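Side-chain contacts in flagellar biosynthesis protein FlhA (Bacillus subtilis, PDB 3MIX), which takes part in the export of flagellum proteins by type III secretion, the chain described here being its cytosolic domain: residues S175-I178 and T179-K183; V208-E211 and E212-N216; Q266-A269 and K270-T273. One frame throughout, in Å; residues are numbered along the deposited sequence.

Contact 1 of 3, residues S175-I178 and T179-K183; sequences STHI and TEKIK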
ATOM      1  N   SER A 175     -10.515  11.226   9.569  1.00 38.77           N
ATOM      2  CA  SER A 175     -11.000  10.192   8.665  1.00 36.95           C
ATOM      3  C   SER A 175     -10.144  10.044   7.424  1.00 35.28           C
ATOM      4  O   SER A 175      -9.749   8.932   7.088  1.00 32.56           O
ATOM      5  CB  SER A 175     -12.431  10.475   8.217  1.00 38.28           C
ATOM      6  OG  SER A 175     -13.345   9.969   9.162  1.00 40.81           O
ATOM      7  N   THR A 176      -9.883  11.155   6.736  1.00 35.72           N
ATOM      8  CA  THR A 176      -9.083  11.106   5.524  1.00 34.49           C
ATOM      9  C   THR A 176      -7.589  10.887   5.865  1.00 33.11           C
ATOM     10  O   THR A 176      -6.883  10.187   5.143  1.00 31.88           O
ATOM     11  CB  THR A 176      -9.366  12.298   4.546  1.00 36.50           C
ATOM     12  OG1 THR A 176      -8.388  13.323   4.694  1.00 37.94           O
ATOM     13  CG2 THR A 176     -10.781  12.885   4.747  1.00 38.04           C
ATOM     14  N   HIS A 177      -7.128  11.428   6.989  1.00 32.99           N
ATOM     15  CA  HIS A 177      -5.791  11.088   7.484  1.00 31.95           C
ATOM     16  C   HIS A 177      -5.578   9.576   7.765  1.00 29.84           C
ATOM     17  O   HIS A 177      -4.545   8.995   7.390  1.00 29.39           O
ATOM     18  CB  HIS A 177      -5.436  11.923   8.705  1.00 33.09           C
ATOM     19  CG  HIS A 177      -3.971  11.983   8.975  1.00 32.18           C
ATOM     20  ND1 HIS A 177      -3.454  12.387  10.182  1.00 32.75           N
ATOM     21  CD2 HIS A 177      -2.910  11.649   8.202  1.00 32.39           C
ATOM     22  CE1 HIS A 177      -2.135  12.326  10.134  1.00 34.05           C
ATOM     23  NE2 HIS A 177      -1.780  11.870   8.948  1.00 31.53           N
ATOM     24  N   ILE A 178      -6.560   8.940   8.398  1.00 28.76           N
ATOM     25  CA  ILE A 178      -6.503   7.509   8.658  1.00 26.21           C
ATOM     26  C   ILE A 178      -6.542   6.729   7.351  1.00 24.73           C
ATOM     27  O   ILE A 178      -5.709   5.835   7.153  1.00 23.36           O
ATOM     28  CB  ILE A 178      -7.628   7.046   9.600  1.00 26.32           C
ATOM     29  CG1 ILE A 178      -7.372   7.561  11.019  1.00 27.55           C
ATOM     30  CG2 ILE A 178      -7.745   5.509   9.609  1.00 23.92           C
ATOM     31  CD1 ILE A 178      -8.607   7.521  11.895  1.00 31.29           C
ATOM     32  N   THR A 179      -7.485   7.071   6.468  1.00 24.39           N
ATOM     33  CA  THR A 179      -7.622   6.374   5.190  1.00 23.29           C
ATOM     34  C   THR A 179      -6.399   6.481   4.281  1.00 23.91           C
ATOM     35  O   THR A 179      -5.989   5.496   3.666  1.00 23.40           O
ATOM     36  CB  THR A 179      -9.022   6.572   4.418  1.00 24.17           C
ATOM     37  OG1 THR A 179      -8.823   7.062   3.081  1.00 23.57           O
ATOM     38  CG2 THR A 179      -9.951   7.435   5.118  1.00 21.22           C
ATOM     39  N   GLU A 180      -5.818   7.668   4.214  1.00 26.28           N
ATOM     40  CA  GLU A 180      -4.584   7.875   3.466  1.00 27.51           C
ATOM     41  C   GLU A 180      -3.427   7.094   4.067  1.00 26.26           C
ATOM     42  O   GLU A 180      -2.593   6.578   3.339  1.00 25.99           O
ATOM     43  CB  GLU A 180      -4.219   9.362   3.383  1.00 29.82           C
ATOM     44  CG  GLU A 180      -5.189  10.230   2.556  1.00 33.82           C
ATOM     45  CD  GLU A 180      -5.428   9.728   1.129  1.00 37.06           C
ATOM     46  OE1 GLU A 180      -4.447   9.393   0.427  1.00 37.39           O
ATOM     47  OE2 GLU A 180      -6.612   9.703   0.698  1.00 39.36           O
ATOM     48  N   LYS A 181      -3.363   7.011   5.390  1.00 26.50           N
ATOM     49  CA  LYS A 181      -2.266   6.265   6.025  1.00 25.67           C
ATOM     50  C   LYS A 181      -2.401   4.778   5.858  1.00 23.09           C
ATOM     51  O   LYS A 181      -1.410   4.096   5.650  1.00 23.09           O
ATOM     52  CB  LYS A 181      -2.072   6.626   7.498  1.00 26.62           C
ATOM     53  CG  LYS A 181      -0.776   7.395   7.725  1.00 30.24           C
ATOM     54  CD  LYS A 181      -0.834   8.791   7.189  1.00 34.28           C
ATOM     55  CE  LYS A 181       0.427   9.148   6.390  1.00 38.66           C
ATOM     56  NZ  LYS A 181       1.704   8.707   7.041  1.00 40.81           N
ATOM     57  N   ILE A 182      -3.626   4.281   5.933  1.00 22.00           N
ATOM     58  CA  ILE A 182      -3.888   2.871   5.680  1.00 20.49           C
ATOM     59  C   ILE A 182      -3.531   2.514   4.239  1.00 20.38           C
ATOM     60  O   ILE A 182      -2.970   1.437   3.977  1.00 19.18           O
ATOM     61  CB  ILE A 182      -5.337   2.495   6.040  1.00 20.00           C
ATOM     62  CG1 ILE A 182      -5.507   2.557   7.568  1.00 21.15           C
ATOM     63  CG2 ILE A 182      -5.669   1.104   5.565  1.00 18.18           C
ATOM     64  CD1 ILE A 182      -6.935   2.379   8.041  1.00 24.88           C
ATOM     65  N   LYS A 183      -3.831   3.432   3.318  1.00 21.10           N
ATOM     66  CA  LYS A 183      -3.510   3.236   1.901  1.00 21.68           C
ATOM     67  C   LYS A 183      -2.003   3.151   1.701  1.00 21.18           C
ATOM     68  O   LYS A 183      -1.534   2.300   0.963  1.00 20.72           O
ATOM     69  CB  LYS A 183      -4.114   4.345   1.033  1.00 22.89           C
ATOM     70  CG  LYS A 183      -5.598   4.119   0.738  1.00 24.93           C
ATOM     71  CD  LYS A 183      -6.260   5.358   0.177  1.00 30.37           C
ATOM     72  CE  LYS A 183      -5.695   5.716  -1.179  1.00 34.60           C
ATOM     73  NZ  LYS A 183      -6.368   6.927  -1.744  1.00 41.06           N
TER
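Ile178 and Ile182 lie one turn apart on the alpha-helix 170-189, an i to i+4 pair whose side chains run side by side and point the same way. Their closest atoms are Ile178 CG2 and Ile182 CD1, 3.6 Å apart: the short branch of the first meets the tip of the long branch of the second. This fits the torsions: Ile178 holds CG1 beside its backbone N (chi1 -71°) and CG2 anti to it, while Ile182, with CG1 likewise beside its N, extends CD1 (chi2 173°) to meet that methyl. The backbone links the same two residues: Ile182 N donates to Ile178 O at 2.9 Å, with an N-H...O angle of 162°. The two isoleucines turn to helix 69-84, where Ile178 touches Ile76 and Ile182 touches Leu80; Thr179, also buried, joins Ile178 against Ile76.

A second i to i+4 pair, His177 and Lys181, touches Ala114 of strand 111-117, so helix 170-189 contacts both helix 69-84 and the sheet. Lys181 is bent at chi2, chi3 and chi4 and carries its NZ to Val113 O, while His177 ND1 is hydrogen-bonded to Tyr104 OH. Where the two side chains meet, Lys181 CD approaches the imidazole obliquely, 3.7 Å from His177 NE2.

Contact 2 of 3, residues V208-E211 and E212-N216; sequences VLVE and EVTPN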
ATOM      1  N   VAL A 208     -12.802 -25.049  -7.606  1.00 22.94           N
ATOM      2  CA  VAL A 208     -11.887 -25.815  -8.451  1.00 22.53           C
ATOM      3  C   VAL A 208     -10.628 -24.995  -8.699  1.00 21.39           C
ATOM      4  O   VAL A 208      -9.490 -25.502  -8.605  1.00 21.23           O
ATOM      5  CB  VAL A 208     -12.580 -26.263  -9.792  1.00 24.82           C
ATOM      6  CG1 VAL A 208     -11.562 -26.582 -10.898  1.00 23.82           C
ATOM      7  CG2 VAL A 208     -13.510 -27.468  -9.550  1.00 25.35           C
ATOM      8  N   LEU A 209     -10.838 -23.712  -8.989  1.00 19.39           N
ATOM      9  CA  LEU A 209      -9.756 -22.807  -9.221  1.00 18.22           C
ATOM     10  C   LEU A 209      -8.863 -22.677  -7.965  1.00 18.03           C
ATOM     11  O   LEU A 209      -7.630 -22.749  -8.048  1.00 17.46           O
ATOM     12  CB  LEU A 209     -10.325 -21.438  -9.647  1.00 17.06           C
ATOM     13  CG  LEU A 209      -9.306 -20.305  -9.741  1.00 15.47           C
ATOM     14  CD1 LEU A 209      -8.252 -20.615 -10.812  1.00 14.48           C
ATOM     15  CD2 LEU A 209      -9.989 -18.946  -9.990  1.00 14.57           C
ATOM     16  N   VAL A 210      -9.490 -22.475  -6.812  1.00 17.30           N
ATOM     17  CA  VAL A 210      -8.753 -22.338  -5.570  1.00 17.03           C
ATOM     18  C   VAL A 210      -7.925 -23.595  -5.266  1.00 19.29           C
ATOM     19  O   VAL A 210      -6.754 -23.509  -4.884  1.00 18.51           O
ATOM     20  CB  VAL A 210      -9.714 -22.000  -4.395  1.00 16.43           C
ATOM     21  CG1 VAL A 210      -9.020 -22.160  -3.041  1.00 15.09           C
ATOM     22  CG2 VAL A 210     -10.236 -20.561  -4.552  1.00 14.83           C
ATOM     23  N   GLU A 211      -8.549 -24.758  -5.451  1.00 22.38           N
ATOM     24  CA  GLU A 211      -7.950 -26.038  -5.116  1.00 25.63           C
ATOM     25  C   GLU A 211      -6.770 -26.318  -6.011  1.00 25.41           C
ATOM     26  O   GLU A 211      -5.846 -27.014  -5.615  1.00 27.14           O
ATOM     27  CB  GLU A 211      -8.979 -27.153  -5.278  1.00 28.56           C
ATOM     28  CG  GLU A 211      -8.970 -28.173  -4.158  1.00 35.69           C
ATOM     29  CD  GLU A 211      -7.839 -29.183  -4.264  1.00 44.51           C
ATOM     30  OE1 GLU A 211      -7.472 -29.562  -5.405  1.00 47.91           O
ATOM     31  OE2 GLU A 211      -7.322 -29.608  -3.201  1.00 47.92           O
ATOM     32  N   GLU A 212      -6.805 -25.783  -7.227  1.00 24.70           N
ATOM     33  CA  GLU A 212      -5.696 -25.928  -8.158  1.00 24.78           C
ATOM     34  C   GLU A 212      -4.502 -25.109  -7.675  1.00 22.97           C
ATOM     35  O   GLU A 212      -3.351 -25.425  -7.988  1.00 23.57           O
ATOM     36  CB  GLU A 212      -6.091 -25.433  -9.554  1.00 24.66           C
ATOM     37  CG  GLU A 212      -5.301 -26.088 -10.684  1.00 27.98           C
ATOM     38  CD  GLU A 212      -5.522 -25.426 -12.042  1.00 30.08           C
ATOM     39  OE1 GLU A 212      -6.524 -24.683 -12.188  1.00 29.06           O
ATOM     40  OE2 GLU A 212      -4.691 -25.647 -12.958  1.00 29.85           O
ATOM     41  N   VAL A 213      -4.782 -24.029  -6.952  1.00 20.51           N
ATOM     42  CA  VAL A 213      -3.731 -23.101  -6.575  1.00 17.99           C
ATOM     43  C   VAL A 213      -3.096 -23.459  -5.229  1.00 18.62           C
ATOM     44  O   VAL A 213      -1.886 -23.363  -5.077  1.00 18.07           O
ATOM     45  CB  VAL A 213      -4.256 -21.639  -6.586  1.00 16.69           C
ATOM     46  CG1 VAL A 213      -3.230 -20.636  -5.964  1.00 13.40           C
ATOM     47  CG2 VAL A 213      -4.671 -21.227  -8.012  1.00 14.22           C
ATOM     48  N   THR A 214      -3.912 -23.872  -4.263  1.00 19.57           N
ATOM     49  CA  THR A 214      -3.512 -23.848  -2.848  1.00 20.42           C
ATOM     50  C   THR A 214      -4.168 -25.010  -2.111  1.00 23.05           C
ATOM     51  O   THR A 214      -5.271 -25.416  -2.489  1.00 24.55           O
ATOM     52  CB  THR A 214      -3.839 -22.450  -2.195  1.00 19.06           C
ATOM     53  OG1 THR A 214      -3.198 -22.323  -0.913  1.00 18.77           O
ATOM     54  CG2 THR A 214      -5.352 -22.192  -2.072  1.00 16.79           C
ATOM     55  N   PRO A 215      -3.465 -25.623  -1.126  1.00 24.42           N
ATOM     56  CA  PRO A 215      -2.107 -25.341  -0.642  1.00 24.03           C
ATOM     57  C   PRO A 215      -0.979 -25.906  -1.522  1.00 24.69           C
ATOM     58  O   PRO A 215       0.178 -25.689  -1.214  1.00 24.73           O
ATOM     59  CB  PRO A 215      -2.088 -25.983   0.748  1.00 25.86           C
ATOM     60  CG  PRO A 215      -3.152 -27.069   0.699  1.00 27.94           C
ATOM     61  CD  PRO A 215      -3.988 -26.878  -0.551  1.00 26.41           C
ATOM     62  N   ASN A 216      -1.304 -26.582  -2.619  1.00 24.99           N
ATOM     63  CA  ASN A 216      -0.274 -27.016  -3.569  1.00 26.51           C
ATOM     64  C   ASN A 216      -0.654 -26.615  -4.990  1.00 24.63           C
ATOM     65  O   ASN A 216      -1.707 -27.011  -5.460  1.00 25.24           O
ATOM     66  CB  ASN A 216      -0.052 -28.537  -3.497  1.00 29.20           C
ATOM     67  CG  ASN A 216       1.060 -29.011  -4.432  1.00 33.65           C
ATOM     68  OD1 ASN A 216       2.185 -29.269  -3.994  1.00 39.76           O
ATOM     69  ND2 ASN A 216       0.757 -29.118  -5.720  1.00 37.66           N
TER
HETATM   70  O   HOH W   1      -3.647 -27.584  -3.860  1.00 12.74           O
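Val208 O receives the N-H of Glu212 at 3.0 Å, a bent i to i+4 bond with an N-H...O angle of 141°. It belongs to the last turn of helix 207-213.

Leu209 O comes next and is held less firmly, by weak bonds from both Glu212 N and Val213 N. Side-chain carbon flanks it too, with Val213 CG2 3.3 Å from Leu209 O. The leucine side chain leans on Phe244 and Glu245 of helix 240-250, and Val213 reaches Ala248 of that helix.

At Val210 the pattern changes. Val210 O accepts two N-H groups, each at 2.9 Å: Thr214 N lies almost straight ahead of the carbonyl, whereas Val213 N sits above its plane, 63° out of it. One carbonyl thus takes an i+3 and an i+4 donor together as the helix runs out. The side chains of Val210 and Thr214 run alongside each other, methyl to methyl, with Val210 CG1 3.8 Å from Thr214 CG2. With Thr214 OG1 anti to the backbone N (chi1 -168°), CG2 is left between N and the carbonyl carbon, where it meets Val210 CG1; OG1 is hydrogen-bonded to Leu218 O. Val210 itself packs on Ile199, Leu202 and Lys203 of helix 192-205.

Glu211 O finds its link through water 1, which donates to it at 2.9 Å and accepts from Asn216 N at 2.8 Å. The chain has by then left helical angles at Thr214 and passed a cis peptide bond before Pro215. The shift from i+4 to mixed i+3 and i+4 bonding is characteristic of the C-terminal end of a helix, here 207-213, leading into the loop before helix 220-232.

Contact 3 of 3, residues Q266-A269 and K270-T273; sequences QALA and KQIT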
ATOM      1  N   GLN A 266       0.830  -8.242 -15.195  1.00 17.27           N
ATOM      2  CA  GLN A 266       0.548  -8.336 -16.641  1.00 19.23           C
ATOM      3  C   GLN A 266      -0.887  -8.804 -16.900  1.00 18.83           C
ATOM      4  O   GLN A 266      -1.621  -8.207 -17.712  1.00 19.83           O
ATOM      5  CB  GLN A 266       1.550  -9.260 -17.337  1.00 20.75           C
ATOM      6  CG  GLN A 266       1.450  -9.251 -18.873  1.00 26.07           C
ATOM      7  CD  GLN A 266       2.320 -10.319 -19.546  1.00 30.94           C
ATOM      8  OE1 GLN A 266       2.029 -10.754 -20.665  1.00 34.13           O
ATOM      9  NE2 GLN A 266       3.386 -10.741 -18.870  1.00 32.93           N
ATOM     10  N   ALA A 267      -1.318  -9.842 -16.187  1.00 17.54           N
ATOM     11  CA  ALA A 267      -2.693 -10.331 -16.348  1.00 17.54           C
ATOM     12  C   ALA A 267      -3.729  -9.267 -16.007  1.00 17.35           C
ATOM     13  O   ALA A 267      -4.864  -9.313 -16.506  1.00 18.70           O
ATOM     14  CB  ALA A 267      -2.926 -11.595 -15.529  1.00 16.48           C
ATOM     15  N   LEU A 268      -3.317  -8.297 -15.199  1.00 16.63           N
ATOM     16  CA  LEU A 268      -4.174  -7.204 -14.722  1.00 15.92           C
ATOM     17  C   LEU A 268      -3.976  -5.895 -15.544  1.00 17.28           C
ATOM     18  O   LEU A 268      -4.251  -4.790 -15.066  1.00 16.53           O
ATOM     19  CB  LEU A 268      -3.874  -6.970 -13.219  1.00 14.28           C
ATOM     20  CG  LEU A 268      -4.369  -8.036 -12.218  1.00 11.72           C
ATOM     21  CD1 LEU A 268      -3.959  -7.720 -10.778  1.00 10.86           C
ATOM     22  CD2 LEU A 268      -5.880  -8.223 -12.261  1.00 11.36           C
ATOM     23  N   ALA A 269      -3.472  -6.031 -16.766  1.00 19.16           N
ATOM     24  CA  ALA A 269      -3.235  -4.884 -17.671  1.00 22.05           C
ATOM     25  C   ALA A 269      -4.441  -3.952 -17.803  1.00 23.02           C
ATOM     26  O   ALA A 269      -4.308  -2.749 -17.648  1.00 23.47           O
ATOM     27  CB  ALA A 269      -2.755  -5.363 -19.076  1.00 23.07           C
ATOM     28  N   LYS A 270      -5.621  -4.509 -18.050  1.00 24.14           N
ATOM     29  CA  LYS A 270      -6.834  -3.692 -18.173  1.00 26.30           C
ATOM     30  C   LYS A 270      -7.059  -2.813 -16.935  1.00 25.44           C
ATOM     31  O   LYS A 270      -7.314  -1.611 -17.056  1.00 27.19           O
ATOM     32  CB  LYS A 270      -8.054  -4.579 -18.402  1.00 26.84           C
ATOM     33  CG  LYS A 270      -9.381  -3.840 -18.383  1.00 30.40           C
ATOM     34  CD  LYS A 270     -10.535  -4.787 -18.026  1.00 34.60           C
ATOM     35  CE  LYS A 270     -11.197  -5.371 -19.264  1.00 39.34           C
ATOM     36  NZ  LYS A 270     -10.284  -6.225 -20.084  1.00 41.80           N
ATOM     37  N   GLN A 271      -6.979  -3.427 -15.757  1.00 23.24           N
ATOM     38  CA  GLN A 271      -7.123  -2.713 -14.501  1.00 21.97           C
ATOM     39  C   GLN A 271      -6.041  -1.638 -14.321  1.00 22.66           C
ATOM     40  O   GLN A 271      -6.335  -0.509 -13.937  1.00 23.19           O
ATOM     41  CB  GLN A 271      -7.092  -3.698 -13.343  1.00 20.07           C
ATOM     42  CG  GLN A 271      -7.068  -3.101 -11.948  1.00 17.67           C
ATOM     43  CD  GLN A 271      -6.875  -4.185 -10.904  1.00 16.56           C
ATOM     44  OE1 GLN A 271      -7.551  -5.219 -10.931  1.00 15.94           O
ATOM     45  NE2 GLN A 271      -5.952  -3.962  -9.982  1.00 11.92           N
ATOM     46  N   ILE A 272      -4.799  -1.987 -14.602  1.00 22.65           N
ATOM     47  CA  ILE A 272      -3.723  -1.043 -14.404  1.00 23.87           C
ATOM     48  C   ILE A 272      -3.809   0.133 -15.410  1.00 26.74           C
ATOM     49  O   ILE A 272      -3.584   1.289 -15.030  1.00 27.19           O
ATOM     50  CB  ILE A 272      -2.344  -1.750 -14.374  1.00 23.12           C
ATOM     51  CG1 ILE A 272      -2.203  -2.573 -13.074  1.00 20.49           C
ATOM     52  CG2 ILE A 272      -1.216  -0.727 -14.453  1.00 24.95           C
ATOM     53  CD1 ILE A 272      -1.001  -3.541 -13.046  1.00 15.14           C
ATOM     54  N   THR A 273      -4.175  -0.144 -16.662  1.00 28.85           N
ATOM     55  CA  THR A 273      -4.363   0.943 -17.610  1.00 32.02           C
ATOM     56  C   THR A 273      -5.505   1.869 -17.168  1.00 32.62           C
ATOM     57  O   THR A 273      -5.342   3.087 -17.190  1.00 34.26           O
ATOM     58  CB  THR A 273      -4.488   0.504 -19.126  1.00 34.51           C
ATOM     59  OG1 THR A 273      -5.871   0.362 -19.540  1.00 37.42           O
ATOM     60  CG2 THR A 273      -3.709  -0.730 -19.408  1.00 31.44           C
TER
HETATM   61  O   HOH W   2      -6.356  -7.417 -17.896  1.00 12.42           O
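Leu268 lays its CD2 methyl alongside the amide end of Gln271, 3.7 Å from Gln271 OE1, the two side chains pointing the same way. Gln271 gets there with CG anti to its backbone N (chi1 173°) and an extended chain beyond, while its other amide atom, NE2, is hydrogen-bonded to Ser236 O. Because it joins a methyl carbon to an oxygen, the contact is a van der Waals one; the NE2 bond helps fix the orientation of the amide.

Leu268 also marks the junction of two helices: it is the first residue to leave helical angles after 257-267 and the N-cap residue of 269-276. Its carbonyl starts the new helix: Ile272 N donates to Leu268 O at 2.9 Å, with an N-H...O angle of 163°. Ile272 places CG1 beside this carbonyl, 3.6 Å from Leu268 O, but the side chains themselves are only loosely apposed, Leu268 CB lying 4.5 Å from Ile272 CD1. Across the junction, water 2 donates to Ala267 O at 2.8 Å and accepts from Lys270 N at 3.0 Å, bridging the two helices.

Around this junction, Ala267 and Leu268 rest on helix 240-250, touching Thr242, with Ile243 also under Leu268. Val235, in the loop between helices 220-232 and 240-250, meets both Leu268 and Gln271, and Thr273 OG1 is hydrogen-bonded to Glu369 OE1, in the loop between strands 362-364 and 374-375.

In the fold
From the N terminus the three contacts follow in series, neither nesting nor crossing, and each is local, so none closes a long loop. Contact 1 lies within helix 170-189 and ties it to helix 69-84 and to the sheet containing strands 103-108 and 111-117. Contact 2 ends helix 207-213 among helices 192-205, 220-232 and 240-250, its centre about 34 Å from that of contact 1. Contact 3 joins helices 257-267 and 269-276, its centre about 23 Å from that of contact 2. Although these last two do not touch, both pack on helix 240-250. Contact 3 further links this helical region to the loop after strand 362-364.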